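Local coordinates for protein molybdopterin synthase catalytic subunit (Homo sapiens, PDB 5MPO) that converts precursor Z into molybdopterin as the catalytic subunit of molybdopterin synthase, inserting two sulfur atoms from thiocarboxylated MOCS2A to form a dithiolene group, at residues S83-K88 with K92-F97; I112-A117 with L123-Y128. One frame throughout, in Å; residues are numbered along the deposited sequence.

Contact 1 of 2, residues S83-K88 with K92-F97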
# COMPACT_ATOMS: atom_id res chain seq x y z
N SER C 83 5.47 -3.26 -17.23
CA SER C 83 6.58 -3.95 -17.81
C SER C 83 7.89 -3.48 -17.13
O SER C 83 8.79 -4.25 -16.85
CB SER C 83 6.50 -3.67 -19.33
OG SER C 83 7.65 -4.12 -19.99
N ASP C 84 7.99 -2.21 -16.85
CA ASP C 84 9.15 -1.71 -16.17
C ASP C 84 9.22 -2.23 -14.73
O ASP C 84 10.27 -2.58 -14.24
CB ASP C 84 9.13 -0.21 -16.22
CG ASP C 84 9.47 0.32 -17.67
OD1 ASP C 84 10.08 -0.40 -18.51
OD2 ASP C 84 9.15 1.48 -17.95
N ILE C 85 8.08 -2.27 -14.06
CA ILE C 85 8.00 -2.84 -12.76
C ILE C 85 8.53 -4.27 -12.77
O ILE C 85 9.35 -4.61 -11.94
CB ILE C 85 6.58 -2.83 -12.21
CG1 ILE C 85 6.23 -1.42 -11.71
CG2 ILE C 85 6.43 -3.83 -11.08
CD1 ILE C 85 4.78 -1.27 -11.32
N ARG C 86 8.13 -5.07 -13.74
CA ARG C 86 8.61 -6.46 -13.80
C ARG C 86 10.11 -6.57 -14.21
O ARG C 86 10.70 -7.62 -14.06
CB ARG C 86 7.76 -7.27 -14.75
CG ARG C 86 6.35 -7.45 -14.29
CD ARG C 86 5.50 -8.10 -15.38
NE ARG C 86 4.07 -8.11 -15.01
CZ ARG C 86 3.51 -8.88 -14.09
NH1 ARG C 86 4.20 -9.78 -13.43
NH2 ARG C 86 2.21 -8.78 -13.84
N GLN C 87 10.72 -5.50 -14.69
CA GLN C 87 12.14 -5.53 -15.00
C GLN C 87 12.96 -5.37 -13.71
O GLN C 87 14.06 -5.87 -13.60
CB GLN C 87 12.46 -4.58 -16.16
CG GLN C 87 13.72 -3.73 -15.98
CD GLN C 87 13.99 -2.71 -17.12
OE1 GLN C 87 13.16 -2.49 -18.04
NE2 GLN C 87 15.18 -2.09 -17.06
N LYS C 88 12.41 -4.77 -12.69
CA LYS C 88 13.14 -4.66 -11.45
C LYS C 88 12.72 -5.59 -10.29
O LYS C 88 13.57 -6.16 -9.60
CB LYS C 88 13.05 -3.24 -10.94
CG LYS C 88 13.76 -3.09 -9.62
CD LYS C 88 13.88 -1.68 -9.22
CE LYS C 88 14.54 -1.63 -7.88
NZ LYS C 88 14.55 -0.25 -7.44
N LYS C 92 4.05 -10.72 -8.93
CA LYS C 92 3.27 -11.68 -9.66
C LYS C 92 2.25 -10.99 -10.56
O LYS C 92 2.46 -10.96 -11.76
CB LYS C 92 2.59 -12.65 -8.70
CG LYS C 92 1.88 -13.79 -9.39
CD LYS C 92 2.84 -14.53 -10.32
CE LYS C 92 2.28 -15.85 -10.81
NZ LYS C 92 3.17 -16.39 -11.87
N HIS C 93 1.20 -10.41 -9.96
CA HIS C 93 0.10 -9.70 -10.61
C HIS C 93 0.09 -8.16 -10.27
O HIS C 93 0.37 -7.73 -9.14
CB HIS C 93 -1.28 -10.26 -10.16
CG HIS C 93 -1.43 -11.73 -10.29
ND1 HIS C 93 -1.17 -12.42 -11.45
CD2 HIS C 93 -1.85 -12.66 -9.39
CE1 HIS C 93 -1.39 -13.70 -11.26
NE2 HIS C 93 -1.82 -13.87 -10.02
N ILE C 94 -0.31 -7.35 -11.25
CA ILE C 94 -0.47 -5.89 -11.12
C ILE C 94 -1.90 -5.59 -11.66
O ILE C 94 -2.34 -6.14 -12.73
CB ILE C 94 0.58 -5.19 -11.98
CG1 ILE C 94 1.99 -5.74 -11.70
CG2 ILE C 94 0.43 -3.72 -11.89
CD1 ILE C 94 3.06 -5.18 -12.64
N ALA C 95 -2.66 -4.84 -10.88
CA ALA C 95 -3.95 -4.38 -11.29
C ALA C 95 -3.90 -2.88 -11.19
O ALA C 95 -3.39 -2.37 -10.20
CB ALA C 95 -5.02 -4.92 -10.40
N VAL C 96 -4.36 -2.18 -12.23
CA VAL C 96 -4.48 -0.70 -12.22
C VAL C 96 -5.83 -0.28 -12.75
O VAL C 96 -6.12 -0.48 -13.91
CB VAL C 96 -3.43 0.01 -13.06
CG1 VAL C 96 -3.69 1.53 -13.01
CG2 VAL C 96 -2.01 -0.37 -12.61
N PHE C 97 -6.64 0.29 -11.86
CA PHE C 97 -8.00 0.64 -12.18
C PHE C 97 -8.14 2.10 -12.02
O PHE C 97 -7.89 2.62 -10.93
CB PHE C 97 -8.96 -0.10 -11.27
CG PHE C 97 -9.29 -1.46 -11.74
CD1 PHE C 97 -8.32 -2.42 -11.83
CD2 PHE C 97 -10.57 -1.78 -12.13
CE1 PHE C 97 -8.61 -3.70 -12.30
CE2 PHE C 97 -10.87 -3.06 -12.60
CZ PHE C 97 -9.88 -4.04 -12.69

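Contact 2 of 2, residues I112-A117 with L123-Y128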
# COMPACT_ATOMS: atom_id res chain seq x y z
N ILE C 112 -4.59 0.83 -7.34
CA ILE C 112 -3.46 0.04 -7.80
C ILE C 112 -3.18 -1.03 -6.76
O ILE C 112 -3.18 -0.76 -5.54
CB ILE C 112 -2.21 0.92 -7.94
CG1 ILE C 112 -2.44 1.99 -9.02
CG2 ILE C 112 -1.04 0.06 -8.37
CD1 ILE C 112 -1.48 3.16 -8.98
N ALA C 113 -2.97 -2.23 -7.23
CA ALA C 113 -2.62 -3.34 -6.40
C ALA C 113 -1.48 -4.15 -7.05
O ALA C 113 -1.48 -4.35 -8.26
CB ALA C 113 -3.85 -4.21 -6.19
N VAL C 114 -0.55 -4.65 -6.23
CA VAL C 114 0.53 -5.54 -6.64
C VAL C 114 0.68 -6.66 -5.66
O VAL C 114 0.70 -6.39 -4.46
CB VAL C 114 1.90 -4.80 -6.72
CG1 VAL C 114 2.98 -5.75 -7.22
CG2 VAL C 114 1.80 -3.60 -7.65
N SER C 115 0.81 -7.90 -6.15
CA SER C 115 1.13 -9.08 -5.30
C SER C 115 2.52 -9.60 -5.58
O SER C 115 2.97 -9.59 -6.70
CB SER C 115 0.14 -10.24 -5.51
OG SER C 115 0.09 -10.64 -6.89
N SER C 116 3.20 -10.09 -4.56
CA SER C 116 4.51 -10.76 -4.74
C SER C 116 4.75 -11.72 -3.57
O SER C 116 4.01 -11.73 -2.60
CB SER C 116 5.64 -9.73 -4.78
OG SER C 116 5.60 -8.95 -3.59
N ALA C 117 5.81 -12.50 -3.67
CA ALA C 117 6.18 -13.47 -2.63
C ALA C 117 6.54 -12.78 -1.30
O ALA C 117 6.02 -13.21 -0.23
CB ALA C 117 7.29 -14.43 -3.12
N LEU C 123 5.32 -3.24 -2.04
CA LEU C 123 5.25 -1.84 -1.58
C LEU C 123 5.98 -0.92 -2.50
O LEU C 123 5.51 0.14 -2.80
CB LEU C 123 5.89 -1.68 -0.22
CG LEU C 123 5.11 -2.36 0.91
CD1 LEU C 123 6.05 -2.84 2.05
CD2 LEU C 123 4.02 -1.39 1.41
N GLU C 124 7.17 -1.30 -2.90
CA GLU C 124 7.95 -0.45 -3.79
C GLU C 124 7.31 -0.32 -5.18
O GLU C 124 7.32 0.76 -5.74
CB GLU C 124 9.39 -0.95 -3.89
CG GLU C 124 10.17 -0.74 -2.58
CD GLU C 124 11.62 -1.24 -2.61
OE1 GLU C 124 12.14 -1.54 -3.67
OE2 GLU C 124 12.24 -1.36 -1.55
N ALA C 125 6.77 -1.40 -5.73
CA ALA C 125 6.17 -1.37 -7.05
C ALA C 125 4.89 -0.53 -7.06
O ALA C 125 4.62 0.18 -8.02
CB ALA C 125 5.91 -2.78 -7.55
N VAL C 126 4.14 -0.54 -5.96
CA VAL C 126 2.93 0.24 -5.90
C VAL C 126 3.32 1.69 -5.89
O VAL C 126 2.73 2.54 -6.58
CB VAL C 126 2.10 -0.09 -4.66
CG1 VAL C 126 1.12 1.02 -4.33
CG2 VAL C 126 1.32 -1.36 -4.93
N SER C 127 4.34 1.98 -5.12
CA SER C 127 4.82 3.32 -5.00
C SER C 127 5.34 3.87 -6.35
O SER C 127 4.98 4.95 -6.74
CB SER C 127 5.91 3.38 -3.93
OG SER C 127 6.31 4.70 -3.75
N TYR C 128 6.18 3.10 -7.05
CA TYR C 128 6.62 3.45 -8.38
C TYR C 128 5.43 3.59 -9.38
O TYR C 128 5.45 4.46 -10.23
CB TYR C 128 7.54 2.39 -8.94
CG TYR C 128 7.94 2.67 -10.38
CD1 TYR C 128 8.97 3.62 -10.69
CD2 TYR C 128 7.31 1.99 -11.45
CE1 TYR C 128 9.37 3.84 -12.00
CE2 TYR C 128 7.69 2.22 -12.79
CZ TYR C 128 8.71 3.15 -13.07
OH TYR C 128 9.07 3.39 -14.40

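Contact 1 of 2, residues S83-K88 with K92-F97
R86 reaches from the last turn of helix 73-88 to the backbone carbonyl of K92, where strand 91-99 bends. Helix and strand are consecutive, an alpha-beta unit of the MoaE alpha/beta fold packed on the mixed sheet. Both terminal nitrogens of the R86 guanidinium point at the same oxygen. The NH1 bond to K92 O is 2.7 Å long and fairly straight, with an N-H...O angle of 157°. The NH2 bond to K92 O is 3.0 Å and more bent, at 136°. The oxygen lies in the plane of the guanidinium. Both nitrogens come from the same face of the carbonyl plane, NH1 39° out of it. The R86 side chain stays extended from CG to NE, and this carries the charged end across the gap to the strand. D20 forms a salt bridge with NH2, a second partner for the group.

I94 packs beside this polar grip. Its CD1 lies over one face of the guanidinium, 3.9 Å from R86 NE, and its CG1 is 3.7 Å from R86 NH2. With CG1 anti to its carbonyl carbon, the I94 CG1-CD1 branch reaches the guanidinium and I85. The same CD1 meets I85 tip to tip, 4.0 Å from I85 CG2. Helix and strand run roughly antiparallel here, with their axes 10.3 Å apart, so the side chains span the space between them. I85 also packs on A125 and Y128 of helix 119-136.

K92 CG lies over the centre of one face of the H93 ring. K92 NZ hydrogen-bonds to E16 O, and H93 NE2 to E16 OE2. The contact therefore joins an apolar core to a charged margin: two N-H groups share one carbonyl, and the carboxylate of D20 probably offsets the positive charge of R86.

Contact 2 of 2, residues I112-A117 with L123-Y128
V126 overlaps V114, the two side chains sliding past each other in opposite directions as helix 119-136 packs on strand 108-116. This is a beta-alpha unit of the alpha/beta MoaE fold: the strand ends, the chain turns, and the helix runs back along one face of the mixed sheet. The axes are 7.9 Å apart, with 153° between their N-to-C directions.

No hydrogen bond crosses the contact, and methyl groups do the touching. V114 offers both branches. Its CG1 is anti to the backbone N (chi1 -177°) and lies 4.2 Å from A125 CB. CG2 also borders that methyl. On the helix, V126 uses CG2 alone, which is anti to its own carbonyl carbon. I112 flanks the pair two residues earlier on the strand, its CG2 at 4.4 Å from V126 CG2.

All of these residues are buried. V126 also touches S47 and F49 of strand 45-52, and A125 touches V91 of strand 91-99, so the helix spans three strands. A125 also meets I85 of helix 73-88. L123 and S127 pack on V126 and L123 of the second subunit, another copy of this protein. The helix also carries R119 and K134, predicted to bind substrate, as is H118 in the turn before it. S116 OG hydrogen-bonds to H118 O in that turn. At the centre of the contact, V114 CG2 approaches V126 CG2 to 3.6 Å.

Overall arrangement
From the N terminus, strand 20-25 forms one edge of the mixed sheet. After helix 31-38 and strands 45-52 and 60-69, helix 73-88 leads through a short turn into strand 91-99, and contact 1 closes that turn. After strand 101-104, which pairs with 60-69 in the second sheet, the chain returns along strand 108-116. Contact 2 closes the next connection, into helix 119-136. The two contacts follow in series, neither enclosing the other. Their strands are neighbours, joined by backbone hydrogen bonds from K92 N to S115 O and from A95 N to A113 O. Their helices also meet, since I85 packs on Y128. Together they fix two helices to adjacent strands of one sheet.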